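Local coordinates for putative flavoprotein (Bacteroides eggerthii, PDB 4ICI), which binds flavin mononucleotide in a flavodoxin-like fold and probably serves in electron transfer or a related redox reaction, its exact role being unknown, at residues Phe123-Gly128 / Leu152-Asp157; Val18-Ala23 / Leu42-Pro47. All coordinates share one frame; numbering follows the deposited sequence.

Contact 1 of 2, residues Phe123-Gly128 / Leu152-Asp157. With FMN (flavin mononucleotide), chain B.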
loop_
_atom_site.group_PDB
_atom_site.type_symbol
_atom_site.label_atom_id
_atom_site.label_comp_id
_atom_site.label_asym_id
_atom_site.label_seq_id
_atom_site.Cartn_x
_atom_site.Cartn_y
_atom_site.Cartn_z
ATOM N N PHE A 123 -0.824 4.506 -2.160
ATOM C CA PHE A 123 0.381 5.280 -2.389
ATOM C C PHE A 123 1.532 4.338 -2.603
ATOM O O PHE A 123 1.448 3.155 -2.261
ATOM C CB PHE A 123 0.639 6.292 -1.249
ATOM C CG PHE A 123 1.023 5.683 0.084
ATOM C CD1 PHE A 123 0.055 5.246 0.963
ATOM C CD2 PHE A 123 2.347 5.629 0.479
ATOM C CE1 PHE A 123 0.389 4.722 2.213
ATOM C CE2 PHE A 123 2.688 5.145 1.724
ATOM C CZ PHE A 123 1.703 4.696 2.586
ATOM N N ALA A 124 2.634 4.840 -3.156
ATOM C CA ALA A 124 3.717 3.938 -3.532
ATOM C C ALA A 124 5.048 4.624 -3.582
ATOM O O ALA A 124 5.126 5.857 -3.632
ATOM C CB ALA A 124 3.406 3.269 -4.903
ATOM N N THR A 125 6.087 3.803 -3.552
ATOM C CA THR A 125 7.415 4.206 -3.994
ATOM C C THR A 125 7.862 3.281 -5.114
ATOM O O THR A 125 7.321 2.189 -5.286
ATOM C CB THR A 125 8.457 4.240 -2.845
ATOM O OG1 THR A 125 8.769 2.930 -2.389
ATOM C CG2 THR A 125 7.998 5.129 -1.677
ATOM N N SER A 126 8.835 3.727 -5.919
ATOM C CA SER A 126 9.267 2.963 -7.095
ATOM C C SER A 126 10.632 3.422 -7.535
ATOM O O SER A 126 11.147 4.464 -7.078
ATOM C CB SER A 126 8.312 3.143 -8.262
ATOM O OG SER A 126 8.491 4.414 -8.873
ATOM N N GLY A 127 11.158 2.652 -8.471
ATOM C CA GLY A 127 12.377 3.010 -9.183
ATOM C C GLY A 127 12.154 3.859 -10.414
ATOM O O GLY A 127 13.089 4.012 -11.220
ATOM N N GLY A 128 10.956 4.415 -10.563
ATOM C CA GLY A 128 10.611 5.203 -11.749
ATOM C C GLY A 128 9.192 5.018 -12.258
ATOM O O GLY A 128 8.590 5.958 -12.827
ATOM N N LEU A 152 2.497 8.554 -6.195
ATOM C CA LEU A 152 3.850 8.114 -6.005
ATOM C C LEU A 152 4.526 9.120 -5.080
ATOM O O LEU A 152 4.518 10.333 -5.343
ATOM C CB LEU A 152 4.543 7.999 -7.364
ATOM C CG LEU A 152 5.888 7.329 -7.492
ATOM C CD1 LEU A 152 5.796 5.820 -7.231
ATOM C CD2 LEU A 152 6.458 7.620 -8.886
ATOM N N LEU A 153 5.085 8.602 -3.985
ATOM C CA LEU A 153 5.706 9.411 -2.943
ATOM C C LEU A 153 7.234 9.175 -2.851
ATOM O O LEU A 153 7.803 9.075 -1.760
ATOM C CB LEU A 153 5.036 9.177 -1.614
ATOM C CG LEU A 153 3.536 9.491 -1.541
ATOM C CD1 LEU A 153 3.062 9.272 -0.126
ATOM C CD2 LEU A 153 3.218 10.940 -2.033
ATOM N N ASN A 154 7.890 9.062 -3.997
ATOM C CA ASN A 154 9.356 8.954 -4.004
ATOM C C ASN A 154 10.034 10.169 -3.410
ATOM O O ASN A 154 11.030 10.049 -2.691
ATOM C CB ASN A 154 9.885 8.718 -5.427
ATOM C CG ASN A 154 9.585 7.320 -5.934
ATOM O OD1 ASN A 154 9.439 6.402 -5.135
ATOM N ND2 ASN A 154 9.501 7.153 -7.256
ATOM N N ARG A 155 9.510 11.329 -3.721
ATOM C CA ARG A 155 10.008 12.554 -3.111
ATOM C C ARG A 155 8.777 13.313 -2.694
ATOM O O ARG A 155 7.959 13.698 -3.555
ATOM C CB ARG A 155 10.877 13.332 -4.103
ATOM C CG ARG A 155 12.227 12.679 -4.350
ATOM N N THR A 156 8.579 13.461 -1.388
ATOM C CA THR A 156 7.418 14.159 -0.921
ATOM C C THR A 156 7.727 15.019 0.290
ATOM O O THR A 156 8.818 14.945 0.884
ATOM C CB THR A 156 6.233 13.173 -0.641
ATOM O OG1 THR A 156 5.008 13.917 -0.638
ATOM C CG2 THR A 156 6.405 12.437 0.662
ATOM N N ASP A 157 6.775 15.876 0.605
ATOM C CA ASP A 157 6.810 16.716 1.782
ATOM C C ASP A 157 5.392 17.092 2.150
ATOM O O ASP A 157 4.427 16.721 1.452
ATOM C CB ASP A 157 7.751 17.932 1.601
ATOM C CG ASP A 157 7.346 18.882 0.492
ATOM O OD1 ASP A 157 6.180 18.986 0.092
ATOM O OD2 ASP A 157 8.236 19.630 0.039
HETATM N N1 FMN B . 10.447 -0.064 -9.652
HETATM C C2 FMN B . 9.781 0.459 -10.733
HETATM O O2 FMN B . 9.909 1.654 -10.991
HETATM N N3 FMN B . 8.989 -0.367 -11.519
HETATM C C4 FMN B . 8.866 -1.728 -11.291
HETATM O O4 FMN B . 8.083 -2.356 -12.028
HETATM C C4A FMN B . 9.577 -2.270 -10.208
HETATM N N5 FMN B . 9.517 -3.655 -9.939
HETATM C C5A FMN B . 10.214 -4.134 -8.822
HETATM C C6 FMN B . 10.142 -5.498 -8.508
HETATM C C7 FMN B . 10.799 -6.000 -7.414
HETATM C C7M FMN B . 10.673 -7.453 -7.062
HETATM C C8 FMN B . 11.537 -5.167 -6.590
HETATM C C8M FMN B . 12.274 -5.730 -5.397
HETATM C C9 FMN B . 11.623 -3.815 -6.898
HETATM C C9A FMN B . 10.947 -3.272 -8.008
HETATM N N10 FMN B . 11.017 -1.904 -8.316
HETATM C C10 FMN B . 10.335 -1.411 -9.402
HETATM C "C1'" FMN B . 11.777 -0.968 -7.412
HETATM C "C2'" FMN B . 10.900 -0.654 -6.167
HETATM O "O2'" FMN B . 9.590 -0.242 -6.475
HETATM C "C3'" FMN B . 11.491 0.502 -5.336
HETATM O "O3'" FMN B . 12.920 0.282 -5.111
HETATM C "C4'" FMN B . 10.725 0.774 -4.006
HETATM O "O4'" FMN B . 11.082 2.070 -3.590
HETATM C "C5'" FMN B . 11.190 -0.245 -2.897
HETATM O "O5'" FMN B . 10.435 0.082 -1.760
HETATM P P FMN B . 10.707 -0.567 -0.322
HETATM O O1P FMN B . 12.120 -0.096 0.061
HETATM O O2P FMN B . 9.638 -0.166 0.576
HETATM O O3P FMN B . 10.670 -2.096 -0.418
#
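Phe123 opens the contact by setting its CD2 3.8 Å from Leu153 CD1, the two side chains crossing at about a right angle. Ala124 pairs with Leu152 in parallel register; its carbonyl O receives Leu153 N at 2.8 Å in an almost straight bond (178° at the hydrogen), while its CB faces Leu152 CD1. Thr125 is the first residue of the segment to meet the cofactor: OG1 lies 2.7 Å from FMN O4' in a hydrogen bond and also bonds Thr27, and CB rests against Asn154 OD1. The Asn154 amide holds Ser126 by one good bond and one weak one. Its OD1 takes Ser126 N at 2.9 Å on an in-plane lone pair, and its ND2 gives the weak bond to Ser126 OG. Without this amide, as with an alanine here, Ser126 N would probably lose its side-chain acceptor and the flavin-binding turn a tie to the neighbouring loop. Gly127 N donates to FMN N1 at 3.0 Å. Ser126 OG, set between the backbone N and carbonyl carbon (chi1 76°), accepts from Gly128 N, an ST turn, and is hydrogen-bonded to Ser129 O. Strand 119-125 thus lies between 146-152 and 90-96, with Phe123 on helix 26-38 and Leu153 on Trp164 of helix 158-168.

Contact 2 of 2, residues Val18-Ala23 / Leu42-Pro47. With FMN (flavin mononucleotide), chain B; EDO (1,2-ethanediol), chain E; EDO (1,2-ethanediol), chain G.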
loop_
_atom_site.group_PDB
_atom_site.type_symbol
_atom_site.label_atom_id
_atom_site.label_comp_id
_atom_site.label_asym_id
_atom_site.label_seq_id
_atom_site.Cartn_x
_atom_site.Cartn_y
_atom_site.Cartn_z
ATOM N N VAL A 18 -2.695 4.665 8.027
ATOM C CA VAL A 18 -1.708 4.520 6.964
ATOM C C VAL A 18 -1.156 3.099 7.077
ATOM O O VAL A 18 -0.297 2.831 7.917
ATOM C CB VAL A 18 -0.616 5.624 7.012
ATOM C CG1 VAL A 18 0.398 5.453 5.897
ATOM C CG2 VAL A 18 -1.227 7.040 7.030
ATOM N N ALA A 19 -1.689 2.210 6.257
ATOM C CA ALA A 19 -1.210 0.832 6.174
ATOM C C ALA A 19 -0.172 0.760 5.068
ATOM O O ALA A 19 -0.331 1.397 4.025
ATOM C CB ALA A 19 -2.396 -0.139 5.896
ATOM N N TYR A 20 0.892 -0.012 5.282
ATOM C CA TYR A 20 1.916 -0.098 4.267
ATOM C C TYR A 20 2.721 -1.363 4.358
ATOM O O TYR A 20 2.945 -1.881 5.466
ATOM C CB TYR A 20 2.855 1.135 4.309
ATOM C CG TYR A 20 3.712 1.146 5.540
ATOM C CD1 TYR A 20 3.234 1.624 6.763
ATOM C CD2 TYR A 20 4.971 0.580 5.514
ATOM C CE1 TYR A 20 4.028 1.593 7.904
ATOM C CE2 TYR A 20 5.747 0.535 6.633
ATOM C CZ TYR A 20 5.275 1.044 7.831
ATOM O OH TYR A 20 6.072 0.997 8.968
ATOM N N PHE A 21 3.167 -1.815 3.195
ATOM C CA PHE A 21 4.184 -2.849 3.086
ATOM C C PHE A 21 5.472 -2.193 2.586
ATOM O O PHE A 21 5.461 -1.359 1.672
ATOM C CB PHE A 21 3.715 -3.916 2.087
ATOM C CG PHE A 21 4.784 -4.912 1.688
ATOM C CD1 PHE A 21 5.393 -5.716 2.626
ATOM C CD2 PHE A 21 5.157 -5.035 0.377
ATOM C CE1 PHE A 21 6.370 -6.597 2.257
ATOM C CE2 PHE A 21 6.128 -5.925 0.004
ATOM C CZ PHE A 21 6.744 -6.710 0.961
ATOM N N SER A 22 6.585 -2.572 3.206
ATOM C CA SER A 22 7.890 -2.105 2.793
ATOM C C SER A 22 8.881 -3.239 2.963
ATOM O O SER A 22 9.010 -3.796 4.061
ATOM C CB SER A 22 8.306 -0.915 3.631
ATOM O OG SER A 22 9.545 -0.369 3.188
ATOM N N ALA A 23 9.578 -3.585 1.895
ATOM C CA ALA A 23 10.593 -4.636 1.959
ATOM C C ALA A 23 11.978 -4.120 2.304
ATOM O O ALA A 23 12.733 -4.818 3.017
ATOM C CB ALA A 23 10.627 -5.425 0.639
ATOM N N LEU A 42 -0.080 4.492 11.952
ATOM C CA LEU A 42 0.576 3.644 10.968
ATOM C C LEU A 42 0.435 2.174 11.337
ATOM O O LEU A 42 0.545 1.827 12.519
ATOM C CB LEU A 42 2.062 3.978 10.818
ATOM C CG LEU A 42 2.429 4.893 9.650
ATOM C CD1 LEU A 42 1.796 6.216 9.853
ATOM C CD2 LEU A 42 3.979 5.021 9.509
ATOM N N TYR A 43 0.208 1.338 10.317
ATOM C CA TYR A 43 0.119 -0.101 10.448
ATOM C C TYR A 43 1.081 -0.729 9.426
ATOM O O TYR A 43 0.790 -0.792 8.227
ATOM C CB TYR A 43 -1.311 -0.587 10.220
ATOM C CG TYR A 43 -1.455 -2.097 10.024
ATOM C CD1 TYR A 43 -1.094 -2.996 11.017
ATOM C CD2 TYR A 43 -1.982 -2.600 8.860
ATOM C CE1 TYR A 43 -1.227 -4.377 10.822
ATOM C CE2 TYR A 43 -2.117 -3.973 8.668
ATOM C CZ TYR A 43 -1.737 -4.837 9.642
ATOM O OH TYR A 43 -1.903 -6.207 9.421
ATOM N N PRO A 44 2.258 -1.188 9.901
ATOM C CA PRO A 44 3.123 -1.944 9.036
ATOM C C PRO A 44 2.496 -3.322 8.741
ATOM O O PRO A 44 2.141 -4.085 9.657
ATOM C CB PRO A 44 4.415 -2.073 9.838
ATOM C CG PRO A 44 4.326 -1.009 10.942
ATOM C CD PRO A 44 2.853 -0.960 11.233
ATOM N N ILE A 45 2.364 -3.624 7.458
ATOM C CA ILE A 45 1.871 -4.921 6.993
ATOM C C ILE A 45 3.088 -5.842 6.984
ATOM O O ILE A 45 3.908 -5.762 6.061
ATOM C CB ILE A 45 1.260 -4.812 5.574
ATOM C CG1 ILE A 45 0.053 -3.823 5.548
ATOM C CG2 ILE A 45 0.864 -6.192 5.070
ATOM C CD1 ILE A 45 -0.419 -3.406 4.131
ATOM N N ALA A 46 3.223 -6.660 8.035
ATOM C CA ALA A 46 4.417 -7.456 8.236
ATOM C C ALA A 46 4.216 -8.856 7.685
ATOM O O ALA A 46 3.296 -9.569 8.093
ATOM C CB ALA A 46 4.788 -7.549 9.725
ATOM N N PRO A 47 5.053 -9.263 6.743
ATOM C CA PRO A 47 4.969 -10.638 6.289
ATOM C C PRO A 47 5.301 -11.658 7.379
ATOM O O PRO A 47 6.236 -11.473 8.151
ATOM C CB PRO A 47 5.985 -10.731 5.180
ATOM C CG PRO A 47 6.788 -9.546 5.253
ATOM C CD PRO A 47 6.144 -8.525 6.122
HETATM N N1 FMN B . 10.447 -0.064 -9.652
HETATM C C2 FMN B . 9.781 0.459 -10.733
HETATM O O2 FMN B . 9.909 1.654 -10.991
HETATM N N3 FMN B . 8.989 -0.367 -11.519
HETATM C C4 FMN B . 8.866 -1.728 -11.291
HETATM O O4 FMN B . 8.083 -2.356 -12.028
HETATM C C4A FMN B . 9.577 -2.270 -10.208
HETATM N N5 FMN B . 9.517 -3.655 -9.939
HETATM C C5A FMN B . 10.214 -4.134 -8.822
HETATM C C6 FMN B . 10.142 -5.498 -8.508
HETATM C C7 FMN B . 10.799 -6.000 -7.414
HETATM C C7M FMN B . 10.673 -7.453 -7.062
HETATM C C8 FMN B . 11.537 -5.167 -6.590
HETATM C C8M FMN B . 12.274 -5.730 -5.397
HETATM C C9 FMN B . 11.623 -3.815 -6.898
HETATM C C9A FMN B . 10.947 -3.272 -8.008
HETATM N N10 FMN B . 11.017 -1.904 -8.316
HETATM C C10 FMN B . 10.335 -1.411 -9.402
HETATM C "C1'" FMN B . 11.777 -0.968 -7.412
HETATM C "C2'" FMN B . 10.900 -0.654 -6.167
HETATM O "O2'" FMN B . 9.590 -0.242 -6.475
HETATM C "C3'" FMN B . 11.491 0.502 -5.336
HETATM O "O3'" FMN B . 12.920 0.282 -5.111
HETATM C "C4'" FMN B . 10.725 0.774 -4.006
HETATM O "O4'" FMN B . 11.082 2.070 -3.590
HETATM C "C5'" FMN B . 11.190 -0.245 -2.897
HETATM O "O5'" FMN B . 10.435 0.082 -1.760
HETATM P P FMN B . 10.707 -0.567 -0.322
HETATM O O1P FMN B . 12.120 -0.096 0.061
HETATM O O2P FMN B . 9.638 -0.166 0.576
HETATM O O3P FMN B . 10.670 -2.096 -0.418
HETATM C C1 EDO E . 6.632 -4.275 8.036
HETATM O O1 EDO E . 7.454 -5.417 7.747
HETATM C C2 EDO E . 6.231 -3.445 6.802
HETATM O O2 EDO E . 6.083 -4.201 5.626
HETATM C C1 EDO G . 8.446 -0.676 8.310
HETATM O O1 EDO G . 7.924 -0.484 9.625
HETATM C C2 EDO G . 9.950 -0.937 8.104
HETATM O O2 EDO G . 10.890 0.165 8.312
#
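Tyr20 stands with one ring face turned to Pro44, whose CA sits over it 4.1 Å from the centroid and 22° off the normal, a CH-pi contact. Tyr20 points to the same face of the sheet as Val18, Leu42 and Pro44, and with CG between the backbone N and carbonyl carbon (chi1 69°) its ring leans over Pro44. The side chains of Leu42 and Tyr20 cross at a slant, CD2 3.8 Å from Tyr20 CE1, while Leu42 CD1 meets Val18 CB. On the opposite face, Ala19 CB touches the Tyr43 ring at its edge, in plane, 3.9 Å from CD2, and Ile45 CD1 comes in beside that methyl. Phe21 presents its ring edge to Ile45 O and, through CE1, to Pro47 CG at 4.2 Å. Between the two layers the strands run parallel, 15° apart, joined by Tyr43 N to Val18 O, Tyr20 N to Tyr43 O and Ile45 N to Tyr20 O. A 1,2-ethanediol, probably from the crystallisation liquor, bridges Ser22 N and Ile45 O. The chemistry is apolar side chains on both faces of a backbone ladder, giving way to polar groups at the end of 18-23: Ser22 OG donates to FMN O2P at 2.6 Å, and Ala23 N to O3P, consistent with the phosphate-binding loop of flavodoxins.

In the fold
Both contacts belong to one five-stranded parallel sheet of order 2-1-3-4-5, an example of the general rule that the C-terminal ends of the strands form the binding site. Contact 2 joins the first beta-alpha-beta unit at one edge; contact 1 lies at the other, with strand 90-96 between them. Their centres are 15 Å apart, yet Phe123 bridges the gap, its CZ 3.6 Å from Val18 CG1 and 4.1 Å from Tyr20 CB. The single cofactor is divided between them: 18-23 binds phosphate oxygens, while 123-128 bonds the ribityl O4' and flavin N1, with Thr24, Thr26, Thr27, Ile97 and Ser129 adding further hydrogen bonds.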